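Long-range contacts in adenosine kinase (Sinorhizobium meliloti, PDB 3UBO), which probably transfers a phosphate from ATP to the 5'-hydroxyl of adenosine, as a pfkB-family kinase that binds adenosine and ADP together: residues V16-R21 with L47-M52; A115-F120 with M129-G134; G125-N130 with D274-G279. All coordinates share one frame; numbering follows the deposited sequence.

Contact 1 of 3, residues V16-R21 with L47-M52; sequences VDIIAR and LLYSRM. With ADN (adenosine), chain C.
Ile18 and Ala20 of strand 16-21 face Tyr49 in the last turn of helix 42-50 and Met52 just beyond it, with only side chains meeting between them, the CA atoms of Ile18 and Tyr49 8.7 Å and those of Ala20 and Met52 7.2 Å apart. The strand belongs to the mixed sheet that forms the lid of this pfkB-type kinase, and the helix lies over the side turned away from adenosine. The side chains meet through apolar atoms, as suits a buried helix-on-sheet interface. Ile18 offers its CG2 branch, which lies 3.7 Å from Tyr49 CE1, oblique to the ring; the two side chains cross at about a right angle. The same CG2 meets the methyl of Met52, a selenomethionine, with CE at 3.5 Å. Met52 reaches the strand because its chain runs out extended, CG anti to the backbone N (chi1 -171°), and then bends at chi3 (91°), which also brings CE to the edge of the Tyr49 ring. Nearer its root, Met52 CG rests 4.0 Å from Ala20 CB, where the small alanine lets the long chain lie close. Tyr49 also stacks on His94 of the second subunit, so the packing continues into the dimer. Alternation along the strand turns Asp17 to the substrate side, where its carboxylate grips the ribose: OD1 accepts from adenosine O2' at 2.9 Å and OD2 from O3'.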
loop_
_atom_site.group_PDB
_atom_site.type_symbol
_atom_site.label_atom_id
_atom_site.label_comp_id
_atom_site.label_asym_id
_atom_site.label_seq_id
_atom_site.Cartn_x
_atom_site.Cartn_y
_atom_site.Cartn_z
ATOM N N VAL A 16 10.913 -4.903 -0.774
ATOM C CA VAL A 16 9.671 -4.197 -0.484
ATOM C C VAL A 16 9.741 -2.730 -0.929
ATOM O O VAL A 16 10.768 -2.061 -0.709
ATOM C CB VAL A 16 9.200 -4.381 0.922
ATOM C CG1 VAL A 16 7.815 -3.645 1.139
ATOM C CG2 VAL A 16 9.093 -5.815 1.151
ATOM N N ASP A 17 8.697 -2.299 -1.641
ATOM C CA ASP A 17 8.636 -0.969 -2.265
ATOM C C ASP A 17 7.957 0.058 -1.399
ATOM O O ASP A 17 6.785 -0.128 -0.952
ATOM C CB ASP A 17 7.880 -1.028 -3.605
ATOM C CG ASP A 17 8.714 -1.625 -4.687
ATOM O OD1 ASP A 17 9.816 -2.028 -4.308
ATOM O OD2 ASP A 17 8.327 -1.720 -5.870
ATOM N N ILE A 18 8.667 1.165 -1.218
ATOM C CA ILE A 18 8.106 2.282 -0.464
ATOM C C ILE A 18 8.010 3.361 -1.468
ATOM O O ILE A 18 9.045 3.794 -2.031
ATOM C CB ILE A 18 8.999 2.702 0.725
ATOM C CG1 ILE A 18 9.680 1.422 1.270
ATOM C CG2 ILE A 18 8.191 3.486 1.732
ATOM C CD1 ILE A 18 9.791 1.343 2.684
ATOM N N ILE A 19 6.777 3.775 -1.727
ATOM C CA ILE A 19 6.492 4.555 -2.883
ATOM C C ILE A 19 5.788 5.879 -2.513
ATOM O O ILE A 19 4.870 5.867 -1.656
ATOM C CB ILE A 19 5.480 3.784 -3.767
ATOM C CG1 ILE A 19 5.965 2.374 -4.122
ATOM C CG2 ILE A 19 5.101 4.591 -4.988
ATOM C CD1 ILE A 19 4.752 1.338 -4.299
ATOM N N ALA A 20 6.147 6.971 -3.206
ATOM C CA ALA A 20 5.424 8.234 -3.116
ATOM C C ALA A 20 5.704 9.116 -4.326
ATOM O O ALA A 20 6.672 8.937 -5.037
ATOM C CB ALA A 20 5.761 9.028 -1.782
ATOM N N ARG A 21 4.820 10.065 -4.553
ATOM C CA ARG A 21 4.925 11.002 -5.638
ATOM C C ARG A 21 5.901 12.116 -5.311
ATOM O O ARG A 21 6.086 12.478 -4.147
ATOM C CB ARG A 21 3.554 11.576 -5.775
ATOM C CG ARG A 21 3.129 11.694 -7.169
ATOM C CD ARG A 21 1.877 10.908 -7.429
ATOM N NE ARG A 21 1.832 10.618 -8.855
ATOM C CZ ARG A 21 0.992 9.744 -9.357
ATOM N NH1 ARG A 21 0.123 9.108 -8.544
ATOM N NH2 ARG A 21 1.025 9.518 -10.668
ATOM N N LEU A 47 18.387 8.453 4.571
ATOM C CA LEU A 47 18.350 9.848 4.204
ATOM C C LEU A 47 17.218 10.145 3.207
ATOM O O LEU A 47 16.466 11.093 3.397
ATOM C CB LEU A 47 19.718 10.315 3.679
ATOM C CG LEU A 47 19.781 11.811 3.314
ATOM C CD1 LEU A 47 21.160 12.323 3.190
ATOM C CD2 LEU A 47 19.121 12.117 2.009
ATOM N N LEU A 48 17.135 9.362 2.115
ATOM C CA LEU A 48 16.075 9.489 1.106
ATOM C C LEU A 48 14.713 9.354 1.742
ATOM O O LEU A 48 13.832 10.108 1.421
ATOM C CB LEU A 48 16.233 8.488 -0.039
ATOM C CG LEU A 48 16.849 9.022 -1.335
ATOM C CD1 LEU A 48 17.483 10.398 -1.178
ATOM C CD2 LEU A 48 17.789 8.049 -1.953
ATOM N N TYR A 49 14.542 8.442 2.665
ATOM C CA TYR A 49 13.264 8.247 3.304
ATOM C C TYR A 49 12.758 9.512 4.052
ATOM O O TYR A 49 11.577 9.902 3.970
ATOM C CB TYR A 49 13.342 7.026 4.213
ATOM C CG TYR A 49 12.021 6.483 4.608
ATOM C CD1 TYR A 49 10.987 6.389 3.688
ATOM C CD2 TYR A 49 11.775 6.076 5.884
ATOM C CE1 TYR A 49 9.748 5.937 4.058
ATOM C CE2 TYR A 49 10.556 5.585 6.247
ATOM C CZ TYR A 49 9.556 5.516 5.341
ATOM O OH TYR A 49 8.316 5.057 5.692
ATOM N N SER A 50 13.680 10.173 4.731
ATOM C CA SER A 50 13.386 11.324 5.557
ATOM C C SER A 50 12.922 12.471 4.674
ATOM O O SER A 50 11.907 13.131 4.992
ATOM C CB SER A 50 14.623 11.706 6.341
ATOM O OG SER A 50 15.514 12.413 5.499
ATOM N N ARG A 51 13.593 12.676 3.538
ATOM C CA ARG A 51 13.098 13.640 2.528
ATOM C C ARG A 51 11.874 13.263 1.710
ATOM O O ARG A 51 11.448 14.012 0.833
ATOM C CB ARG A 51 14.194 14.026 1.588
ATOM C CG ARG A 51 15.413 14.221 2.362
ATOM C CD ARG A 51 16.411 14.931 1.511
ATOM N NE ARG A 51 17.673 15.237 2.213
ATOM C CZ ARG A 51 18.716 15.730 1.557
ATOM N NH1 ARG A 51 18.605 15.916 0.248
ATOM N NH2 ARG A 51 19.863 16.000 2.172
HETATM N N MSE A 52 11.274 12.121 2.001
HETATM C CA MSE A 52 10.180 11.644 1.159
HETATM C C MSE A 52 8.837 11.981 1.784
HETATM O O MSE A 52 8.723 11.912 3.008
HETATM C CB MSE A 52 10.311 10.144 1.017
HETATM C CG MSE A 52 9.360 9.499 -0.023
HETATM SE SE MSE A 52 9.647 7.472 -0.258
HETATM C CE MSE A 52 8.394 6.896 1.043
HETATM O "O5'" ADN C . 10.492 -2.876 -12.314
HETATM C "C5'" ADN C . 9.498 -2.912 -11.222
HETATM C "C4'" ADN C . 10.076 -3.373 -9.840
HETATM O "O4'" ADN C . 11.500 -3.242 -9.747
HETATM C "C3'" ADN C . 9.570 -2.928 -8.370
HETATM O "O3'" ADN C . 8.384 -3.373 -7.758
HETATM C "C2'" ADN C . 10.844 -3.160 -7.491
HETATM O "O2'" ADN C . 10.649 -3.931 -6.286
HETATM C "C1'" ADN C . 11.778 -3.731 -8.482
HETATM N N9 ADN C . 13.195 -3.372 -8.170
HETATM C C8 ADN C . 13.833 -2.114 -7.968
HETATM N N7 ADN C . 15.236 -2.303 -7.842
HETATM C C5 ADN C . 15.457 -3.686 -7.980
HETATM C C6 ADN C . 16.637 -4.477 -7.923
HETATM N N6 ADN C . 17.937 -3.891 -7.732
HETATM N N1 ADN C . 16.505 -5.901 -8.108
HETATM C C2 ADN C . 15.217 -6.488 -8.335
HETATM N N3 ADN C . 14.018 -5.737 -8.399
HETATM C C4 ADN C . 14.174 -4.345 -8.197
#

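Contact 2 of 3, residues A115-F120 with M129-G134; sequences ARSMIF and MNTYLG. With ADN (adenosine), chain C.
Arg116 and Tyr132 are joined by two backbone hydrogen bonds: Arg116 N gives to Tyr132 O at 3.2 Å, and Tyr132 N gives to Arg116 O at 2.9 Å. Farther along, Met118 N donates to Asn130 O at 2.7 Å. Asn130 adds a weak side-chain bond, ND2 to Met118 O, while the same nitrogen lies at the edge of the Phe120 ring; amide and ring planes stand 64° apart. Strands 116-121 and 127-132 thereby form an antiparallel beta hairpin within the mixed lid sheet, flanked by strand 16-21 and strand 37-39. From the latter, Asn38 ND2 donates a hydrogen bond to Met129 O. Next to the Arg116-Tyr132 pair, at a non-hydrogen-bonded position, Ser117 and Thr131 turn their hydroxyls to the adenosine side, and Ser117 OG and Thr131 OG1 hydrogen-bond at 2.7 Å. Thr131 OG1 lies beside its backbone N (chi1 -61°), which turns the hydroxyl to Ser117 and the base. It also sits 3.0 Å from adenosine N7, so a small polar residue is well placed between strand and base. Met129, a selenomethionine, lies side by side with Ile119, its CG 3.4 Å from Ile119 CG1, and carries SE to 3.4 Å from adenosine C8. On the opposite side of the sheet, the Arg116 guanidinium lays one face toward the rim of the Tyr132 ring, with NH1 4.4 Å from Tyr132 CD2.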
loop_
_atom_site.group_PDB
_atom_site.type_symbol
_atom_site.label_atom_id
_atom_site.label_comp_id
_atom_site.label_asym_id
_atom_site.label_seq_id
_atom_site.Cartn_x
_atom_site.Cartn_y
_atom_site.Cartn_z
ATOM N N ALA A 115 15.482 -6.284 2.025
ATOM C CA ALA A 115 15.779 -5.237 1.072
ATOM C C ALA A 115 14.594 -4.318 0.835
ATOM O O ALA A 115 13.472 -4.749 0.983
ATOM C CB ALA A 115 16.166 -5.824 -0.218
ATOM N N ARG A 116 14.850 -3.061 0.493
ATOM C CA ARG A 116 13.771 -2.105 0.274
ATOM C C ARG A 116 14.148 -1.111 -0.813
ATOM O O ARG A 116 15.329 -0.838 -1.030
ATOM C CB ARG A 116 13.437 -1.367 1.571
ATOM C CG ARG A 116 14.433 -0.281 1.941
ATOM C CD ARG A 116 13.847 0.681 2.963
ATOM N NE ARG A 116 14.769 0.936 4.066
ATOM C CZ ARG A 116 15.259 -0.008 4.864
ATOM N NH1 ARG A 116 14.915 -1.276 4.683
ATOM N NH2 ARG A 116 16.092 0.315 5.843
ATOM N N SER A 117 13.147 -0.570 -1.498
ATOM C CA SER A 117 13.413 0.370 -2.560
ATOM C C SER A 117 12.532 1.605 -2.440
ATOM O O SER A 117 11.297 1.508 -2.237
ATOM C CB SER A 117 13.276 -0.317 -3.907
ATOM O OG SER A 117 13.554 0.550 -4.974
HETATM N N MSE A 118 13.206 2.758 -2.505
HETATM C CA MSE A 118 12.565 4.072 -2.360
HETATM C C MSE A 118 12.150 4.438 -3.725
HETATM O O MSE A 118 12.995 4.836 -4.520
HETATM C CB MSE A 118 13.567 5.170 -1.946
HETATM C CG MSE A 118 14.165 5.197 -0.531
HETATM SE SE MSE A 118 13.207 4.330 0.969
HETATM C CE MSE A 118 11.460 4.849 0.307
ATOM N N ILE A 119 10.856 4.312 -4.011
ATOM C CA ILE A 119 10.374 4.570 -5.361
ATOM C C ILE A 119 9.595 5.877 -5.492
ATOM O O ILE A 119 8.498 6.007 -4.953
ATOM C CB ILE A 119 9.539 3.375 -5.917
ATOM C CG1 ILE A 119 10.374 2.073 -5.925
ATOM C CG2 ILE A 119 8.949 3.713 -7.292
ATOM C CD1 ILE A 119 9.674 0.809 -6.469
ATOM N N PHE A 120 10.178 6.805 -6.243
ATOM C CA PHE A 120 9.594 8.093 -6.525
ATOM C C PHE A 120 8.919 8.188 -7.894
ATOM O O PHE A 120 9.596 8.176 -8.920
ATOM C CB PHE A 120 10.652 9.201 -6.398
ATOM C CG PHE A 120 11.266 9.296 -5.008
ATOM C CD1 PHE A 120 10.534 9.855 -3.943
ATOM C CD2 PHE A 120 12.571 8.838 -4.774
ATOM C CE1 PHE A 120 11.098 9.933 -2.650
ATOM C CE2 PHE A 120 13.158 8.894 -3.515
ATOM C CZ PHE A 120 12.424 9.411 -2.416
HETATM N N MSE A 129 14.007 4.641 -9.006
HETATM C CA MSE A 129 14.117 3.753 -7.885
HETATM C C MSE A 129 15.493 3.853 -7.168
HETATM O O MSE A 129 16.495 4.210 -7.763
HETATM C CB MSE A 129 13.774 2.340 -8.303
HETATM C CG MSE A 129 12.328 2.096 -8.737
HETATM SE SE MSE A 129 12.040 0.262 -9.568
HETATM C CE MSE A 129 13.526 0.561 -10.894
ATOM N N ASN A 130 15.514 3.552 -5.881
ATOM C CA ASN A 130 16.684 3.773 -5.108
ATOM C C ASN A 130 16.605 2.656 -4.114
ATOM O O ASN A 130 15.786 2.660 -3.176
ATOM C CB ASN A 130 16.598 5.131 -4.408
ATOM C CG ASN A 130 16.672 6.315 -5.363
ATOM O OD1 ASN A 130 17.768 6.708 -5.803
ATOM N ND2 ASN A 130 15.504 6.932 -5.639
ATOM N N THR A 131 17.467 1.673 -4.345
ATOM C CA THR A 131 17.298 0.337 -3.752
ATOM C C THR A 131 18.456 0.019 -2.913
ATOM O O THR A 131 19.588 0.193 -3.343
ATOM C CB THR A 131 17.134 -0.763 -4.848
ATOM O OG1 THR A 131 15.953 -0.461 -5.610
ATOM C CG2 THR A 131 16.936 -2.090 -4.223
ATOM N N TYR A 132 18.153 -0.400 -1.698
ATOM C CA TYR A 132 19.156 -0.844 -0.768
ATOM C C TYR A 132 18.968 -2.371 -0.686
ATOM O O TYR A 132 17.887 -2.852 -0.331
ATOM C CB TYR A 132 19.031 -0.123 0.615
ATOM C CG TYR A 132 19.648 -0.909 1.779
ATOM C CD1 TYR A 132 21.032 -1.137 1.846
ATOM C CD2 TYR A 132 18.850 -1.478 2.779
ATOM C CE1 TYR A 132 21.602 -1.872 2.880
ATOM C CE2 TYR A 132 19.406 -2.188 3.802
ATOM C CZ TYR A 132 20.798 -2.392 3.864
ATOM O OH TYR A 132 21.374 -3.143 4.906
ATOM N N LEU A 133 20.024 -3.133 -0.977
ATOM C CA LEU A 133 19.870 -4.573 -1.160
ATOM C C LEU A 133 19.598 -5.400 0.097
ATOM O O LEU A 133 19.024 -6.483 0.003
ATOM C CB LEU A 133 21.038 -5.111 -1.959
ATOM C CG LEU A 133 20.999 -4.552 -3.368
ATOM C CD1 LEU A 133 22.355 -4.526 -4.112
ATOM C CD2 LEU A 133 19.939 -5.331 -4.096
ATOM N N GLY A 134 19.965 -4.896 1.280
ATOM C CA GLY A 134 19.687 -5.613 2.539
ATOM C C GLY A 134 19.990 -7.102 2.442
ATOM O O GLY A 134 21.015 -7.473 1.853
HETATM O "O5'" ADN C . 10.492 -2.876 -12.314
HETATM C "C5'" ADN C . 9.498 -2.912 -11.222
HETATM C "C4'" ADN C . 10.076 -3.373 -9.840
HETATM O "O4'" ADN C . 11.500 -3.242 -9.747
HETATM C "C3'" ADN C . 9.570 -2.928 -8.370
HETATM O "O3'" ADN C . 8.384 -3.373 -7.758
HETATM C "C2'" ADN C . 10.844 -3.160 -7.491
HETATM O "O2'" ADN C . 10.649 -3.931 -6.286
HETATM C "C1'" ADN C . 11.778 -3.731 -8.482
HETATM N N9 ADN C . 13.195 -3.372 -8.170
HETATM C C8 ADN C . 13.833 -2.114 -7.968
HETATM N N7 ADN C . 15.236 -2.303 -7.842
HETATM C C5 ADN C . 15.457 -3.686 -7.980
HETATM C C6 ADN C . 16.637 -4.477 -7.923
HETATM N N6 ADN C . 17.937 -3.891 -7.732
HETATM N N1 ADN C . 16.505 -5.901 -8.108
HETATM C C2 ADN C . 15.217 -6.488 -8.335
HETATM N N3 ADN C . 14.018 -5.737 -8.399
HETATM C C4 ADN C . 14.174 -4.345 -8.197
#

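Contact 3 of 3, residues G125-N130 with D274-G279; sequences GERSMN and DTTGAG. With ADP (adenosine-5'-diphosphate), chain D; ADN (adenosine), chain C.
Arg127 and Thr276 cross obliquely, the aliphatic root of the arginine lying against the threonine hydroxyl, with Arg127 CG 3.1 Å from Thr276 OG1. CG stands between the backbone N and the carbonyl carbon (chi1 54°) and the chain bends again at chi2 (87°), a course that turns the guanidinium back toward the ligands. There the methyl CE of Met129 lies over the centre of one guanidinium face, 3.4 Å above its plane. Arg127 NH2 comes to 3.9 Å from adenosine O5', and the guanidinium lies between the two ligands, near the ADP beta-phosphate, whose charge it could probably help to balance. Alongside, Thr275 CG2 approaches Arg127 CG at 4.0 Å, and Thr275 N donates to Gly125 O, although the place of that oxygen is less certain. Residues 274-279 carry the Asp-Thr-Thr-Gly-Ala-Gly signature of the pfkB family: a type II turn from Thr275 to Ala278 leads into helix 278-290, with Gly277 at the N-cap and at a positive phi (95°) that a glycine accepts easily. Asp274 shapes the approach through an Asx turn. Asp274 OD1 receives Thr276 OG1 on the syn side at 2.9 Å and Thr276 N from above the carboxylate plane at 3.1 Å, while OD2 accepts from Gly315 N. With an alanine in place of Asp274, Thr276 N, the Thr276 hydroxyl and Gly315 N would probably lose their carboxylate acceptor, and the hydroxyl would be free to turn from Arg127. At the helix start, Gly279 CA lies 3.4 Å from ADP O2B, where a side chain would collide with the phosphate.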
loop_
_atom_site.group_PDB
_atom_site.type_symbol
_atom_site.label_atom_id
_atom_site.label_comp_id
_atom_site.label_asym_id
_atom_site.label_seq_id
_atom_site.Cartn_x
_atom_site.Cartn_y
_atom_site.Cartn_z
ATOM N N GLY A 125 4.278 9.325 -14.653
ATOM C CA GLY A 125 4.051 7.919 -14.405
ATOM C C GLY A 125 5.384 7.232 -14.487
ATOM O O GLY A 125 5.471 6.020 -14.245
ATOM N N GLU A 126 6.430 7.992 -14.798
ATOM C CA GLU A 126 7.788 7.473 -14.737
ATOM C C GLU A 126 8.099 7.170 -13.279
ATOM O O GLU A 126 7.472 7.732 -12.381
ATOM C CB GLU A 126 8.781 8.493 -15.293
ATOM C CG GLU A 126 9.273 8.180 -16.697
ATOM C CD GLU A 126 9.135 6.712 -17.049
ATOM O OE1 GLU A 126 9.925 5.897 -16.529
ATOM O OE2 GLU A 126 8.235 6.373 -17.847
ATOM N N ARG A 127 9.056 6.282 -13.035
ATOM C CA ARG A 127 9.342 5.882 -11.706
ATOM C C ARG A 127 10.850 5.853 -11.573
ATOM O O ARG A 127 11.540 5.417 -12.478
ATOM C CB ARG A 127 8.657 4.539 -11.400
ATOM C CG ARG A 127 8.964 3.407 -12.362
ATOM C CD ARG A 127 10.222 2.688 -11.910
ATOM N NE ARG A 127 10.592 1.488 -12.691
ATOM C CZ ARG A 127 11.622 1.398 -13.534
ATOM N NH1 ARG A 127 12.428 2.445 -13.753
ATOM N NH2 ARG A 127 11.821 0.249 -14.167
ATOM N N SER A 128 11.369 6.356 -10.450
ATOM C CA SER A 128 12.826 6.411 -10.206
ATOM C C SER A 128 13.168 5.670 -8.906
ATOM O O SER A 128 12.624 5.981 -7.830
ATOM C CB SER A 128 13.354 7.854 -10.215
ATOM O OG SER A 128 13.054 8.465 -11.447
HETATM N N MSE A 129 14.007 4.641 -9.006
HETATM C CA MSE A 129 14.117 3.753 -7.885
HETATM C C MSE A 129 15.493 3.853 -7.168
HETATM O O MSE A 129 16.495 4.210 -7.763
HETATM C CB MSE A 129 13.774 2.340 -8.303
HETATM C CG MSE A 129 12.328 2.096 -8.737
HETATM SE SE MSE A 129 12.040 0.262 -9.568
HETATM C CE MSE A 129 13.526 0.561 -10.894
ATOM N N ASN A 130 15.514 3.552 -5.881
ATOM C CA ASN A 130 16.684 3.773 -5.108
ATOM C C ASN A 130 16.605 2.656 -4.114
ATOM O O ASN A 130 15.786 2.660 -3.176
ATOM C CB ASN A 130 16.598 5.131 -4.408
ATOM C CG ASN A 130 16.672 6.315 -5.363
ATOM O OD1 ASN A 130 17.768 6.708 -5.803
ATOM N ND2 ASN A 130 15.504 6.932 -5.639
ATOM N N ASP A 274 1.258 4.828 -12.618
ATOM C CA ASP A 274 2.563 4.412 -12.123
ATOM C C ASP A 274 3.060 3.302 -13.033
ATOM O O ASP A 274 2.540 2.205 -13.032
ATOM C CB ASP A 274 2.453 3.969 -10.653
ATOM C CG ASP A 274 3.771 3.439 -10.080
ATOM O OD1 ASP A 274 4.871 3.772 -10.596
ATOM O OD2 ASP A 274 3.702 2.621 -9.096
ATOM N N THR A 275 4.069 3.625 -13.813
ATOM C CA THR A 275 4.805 2.665 -14.621
ATOM C C THR A 275 5.508 1.496 -13.867
ATOM O O THR A 275 5.725 0.415 -14.407
ATOM C CB THR A 275 5.793 3.442 -15.472
ATOM O OG1 THR A 275 5.158 3.656 -16.692
ATOM C CG2 THR A 275 7.031 2.717 -15.754
ATOM N N THR A 276 5.880 1.707 -12.627
ATOM C CA THR A 276 6.435 0.645 -11.822
ATOM C C THR A 276 5.718 -0.687 -12.039
ATOM O O THR A 276 4.477 -0.768 -11.934
ATOM C CB THR A 276 6.373 1.060 -10.330
ATOM O OG1 THR A 276 7.283 2.138 -10.156
ATOM C CG2 THR A 276 6.711 -0.077 -9.399
ATOM N N GLY A 277 6.481 -1.704 -12.395
ATOM C CA GLY A 277 5.972 -3.049 -12.519
ATOM C C GLY A 277 5.537 -3.518 -13.880
ATOM O O GLY A 277 5.090 -4.629 -14.014
ATOM N N ALA A 278 5.661 -2.671 -14.884
ATOM C CA ALA A 278 5.159 -2.970 -16.204
ATOM C C ALA A 278 5.920 -4.106 -16.854
ATOM O O ALA A 278 5.405 -5.180 -17.006
ATOM C CB ALA A 278 5.223 -1.760 -17.046
ATOM N N GLY A 279 7.156 -3.863 -17.234
ATOM C CA GLY A 279 7.954 -4.898 -17.836
ATOM C C GLY A 279 7.840 -6.198 -17.092
ATOM O O GLY A 279 7.965 -7.245 -17.662
HETATM P PB ADP D . 9.713 -0.862 -18.825
HETATM O O1B ADP D . 10.928 0.213 -18.472
HETATM O O2B ADP D . 10.137 -2.483 -18.892
HETATM O O3B ADP D . 8.587 -0.721 -17.864
HETATM P PA ADP D . 8.195 -0.235 -21.448
HETATM O O1A ADP D . 8.280 1.347 -21.900
HETATM O O2A ADP D . 8.539 -1.089 -22.585
HETATM O O3A ADP D . 9.452 -0.163 -20.322
HETATM O "O5'" ADP D . 6.703 -0.758 -20.880
HETATM C "C5'" ADP D . 6.518 -2.126 -20.536
HETATM C "C4'" ADP D . 5.101 -2.657 -20.935
HETATM O "O4'" ADP D . 3.909 -2.128 -20.182
HETATM C "C3'" ADP D . 4.616 -2.423 -22.463
HETATM O "O3'" ADP D . 5.220 -3.148 -23.518
HETATM C "C2'" ADP D . 3.102 -2.262 -22.390
HETATM O "O2'" ADP D . 2.230 -3.388 -22.563
HETATM C "C1'" ADP D . 3.011 -1.488 -21.105
HETATM N N9 ADP D . 3.213 -0.014 -21.262
HETATM C C8 ADP D . 4.333 0.738 -20.983
HETATM N N7 ADP D . 4.070 2.140 -21.288
HETATM C C5 ADP D . 2.741 2.225 -21.794
HETATM C C6 ADP D . 1.920 3.368 -22.240
HETATM N N6 ADP D . 2.467 4.737 -22.176
HETATM N N1 ADP D . 0.640 3.152 -22.649
HETATM C C2 ADP D . 0.086 1.860 -22.645
HETATM N N3 ADP D . 0.877 0.728 -22.228
HETATM C C4 ADP D . 2.184 0.931 -21.790
HETATM O "O5'" ADN C . 10.492 -2.876 -12.314
HETATM C "C5'" ADN C . 9.498 -2.912 -11.222
HETATM C "C4'" ADN C . 10.076 -3.373 -9.840
HETATM O "O4'" ADN C . 11.500 -3.242 -9.747
HETATM C "C3'" ADN C . 9.570 -2.928 -8.370
HETATM O "O3'" ADN C . 8.384 -3.373 -7.758
HETATM C "C2'" ADN C . 10.844 -3.160 -7.491
HETATM O "O2'" ADN C . 10.649 -3.931 -6.286
HETATM C "C1'" ADN C . 11.778 -3.731 -8.482
HETATM N N9 ADN C . 13.195 -3.372 -8.170
HETATM C C8 ADN C . 13.833 -2.114 -7.968
HETATM N N7 ADN C . 15.236 -2.303 -7.842
HETATM C C5 ADN C . 15.457 -3.686 -7.980
HETATM C C6 ADN C . 16.637 -4.477 -7.923
HETATM N N6 ADN C . 17.937 -3.891 -7.732
HETATM N N1 ADN C . 16.505 -5.901 -8.108
HETATM C C2 ADN C . 15.217 -6.488 -8.335
HETATM N N3 ADN C . 14.018 -5.737 -8.399
HETATM C C4 ADN C . 14.174 -4.345 -8.197
#

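In the fold
All three contacts are buried and all reach the lid sheet, in which strand 116-121 lies between strands 16-21 and 127-132. Contact 2 forms the hairpin itself and is the most extensive, relying on backbone hydrogen bonds. Contact 1 clads the far side of the sheet with a helix through apolar packing and lies farthest from the chain's centre, next to the second subunit. Contact 3 continues strand 127-132, sharing Met129 and Asn130 with contact 2, and joins lid to the larger domain between adenosine and ADP, where an arginine and a threonine hydroxyl pack beside the ligands. The backbone of Ile18 probably hydrogen-bonds to Ser117 and Ile119, and each contact brings residues to adenosine.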